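Local coordinates for hypothetical protein PA2201 (Pseudomonas aeruginosa, PDB 2FEF), which is of unknown function but is probably an immunity protein that protects its cell from a bacterial toxin of the PoNe type, at residues D50-S53 with R54-G57. Residues are numbered along the deposited sequence; the frame is centred on the assembly and turned at random.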
# COMPACT_ATOMS: atom_id res chain seq x y z
N ASP B 50 1.07 -0.77 -9.34
CA ASP B 50 2.36 -0.16 -9.67
C ASP B 50 3.44 -0.64 -8.67
O ASP B 50 4.58 -0.98 -9.06
CB ASP B 50 2.26 1.37 -9.67
CG ASP B 50 3.44 2.02 -10.36
OD1 ASP B 50 4.58 1.92 -9.86
OD2 ASP B 50 3.21 2.68 -11.39
N ARG B 51 3.09 -0.66 -7.40
CA ARG B 51 3.97 -1.14 -6.32
C ARG B 51 4.41 -2.58 -6.59
O ARG B 51 5.60 -2.94 -6.51
CB ARG B 51 3.19 -1.05 -4.98
CG ARG B 51 3.93 -1.56 -3.72
CD ARG B 51 3.59 -0.72 -2.48
NE ARG B 51 3.37 0.68 -2.87
CZ ARG B 51 4.32 1.61 -2.98
NH1 ARG B 51 5.57 1.33 -2.68
NH2 ARG B 51 4.00 2.83 -3.36
N PHE B 52 3.42 -3.41 -6.90
CA PHE B 52 3.68 -4.81 -7.28
C PHE B 52 4.65 -4.91 -8.48
O PHE B 52 5.61 -5.69 -8.46
CB PHE B 52 2.37 -5.52 -7.65
CG PHE B 52 2.57 -6.94 -8.17
CD1 PHE B 52 3.13 -7.93 -7.33
CD2 PHE B 52 2.21 -7.27 -9.47
CE1 PHE B 52 3.30 -9.24 -7.81
CE2 PHE B 52 2.36 -8.57 -9.94
CZ PHE B 52 2.92 -9.55 -9.13
N SER B 53 4.42 -4.09 -9.49
CA SER B 53 5.28 -4.07 -10.70
C SER B 53 6.74 -3.68 -10.40
O SER B 53 7.69 -4.00 -11.17
CB SER B 53 4.64 -3.15 -11.78
OG SER B 53 5.02 -1.78 -11.57
N ARG B 54 6.95 -2.95 -9.30
CA ARG B 54 8.30 -2.53 -8.93
C ARG B 54 8.93 -3.46 -7.90
O ARG B 54 10.11 -3.29 -7.59
CB ARG B 54 8.31 -1.08 -8.41
CG ARG B 54 7.76 -0.05 -9.42
CD ARG B 54 8.65 -0.02 -10.71
NE ARG B 54 10.02 0.39 -10.38
CZ ARG B 54 11.02 0.44 -11.26
NH1 ARG B 54 10.81 0.11 -12.52
NH2 ARG B 54 12.24 0.83 -10.88
N SER B 55 8.15 -4.42 -7.39
CA SER B 55 8.66 -5.39 -6.38
C SER B 55 9.66 -6.38 -6.95
O SER B 55 9.64 -6.69 -8.13
CB SER B 55 7.47 -6.12 -5.69
OG SER B 55 6.82 -7.01 -6.60
N HIS B 56 10.59 -6.86 -6.12
CA HIS B 56 11.54 -7.88 -6.55
C HIS B 56 10.83 -9.14 -7.02
O HIS B 56 11.22 -9.72 -8.02
CB HIS B 56 12.50 -8.24 -5.41
CG HIS B 56 13.60 -9.15 -5.84
ND1 HIS B 56 13.52 -10.52 -5.69
CD2 HIS B 56 14.76 -8.90 -6.47
CE1 HIS B 56 14.61 -11.08 -6.19
NE2 HIS B 56 15.39 -10.12 -6.66
N GLY B 57 9.75 -9.53 -6.34
CA GLY B 57 9.05 -10.78 -6.71
C GLY B 57 8.34 -10.71 -8.05
O GLY B 57 8.18 -11.72 -8.71
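F52 and S55 meet in a local contact where helix 35-54 runs out and the short helix 56-59 begins, at the surface of the N-terminal region. The evidence is the carbonyl of F52, which takes two bonds from one residue. S55 N donates to F52 O at 3.0 Å, whereas S55 OG donates to the same oxygen at 2.6 Å, in the carbonyl plane and on a lone pair. With chi1 at 69°, the hydroxyl sits between the S55 backbone N and carbonyl carbon, turned back over the preceding turn. OG also accepts a weak hydrogen bond from Y58 N, the cap of helix 56-59.

One residue earlier in the chain, R54 N bonds to R51 O at 3.1 Å, again i-to-i+3, while its i-to-i+4 bond to D50 O is weak, as where an alpha-helix tightens at its C-terminal end. D50 O is gripped further by S53 OG at 2.7 Å. R54 lays its CG against this oxygen, 3.3 Å away, and runs alongside D50, yet R54 NE stays 5.7 Å from D50 OD1. Instead, R54 NH2 forms a salt bridge with E81 of the second subunit and D50 OD1 a hydrogen bond with Y251 of the second subunit, while D50 OD2 forms a salt bridge with R20 of its own chain.

Such geometry is that of a helix-to-helix junction, in which the N-cap serine of the second helix also hydrogen-bonds to a carbonyl in the last turn of the first, here beside a subunit interface.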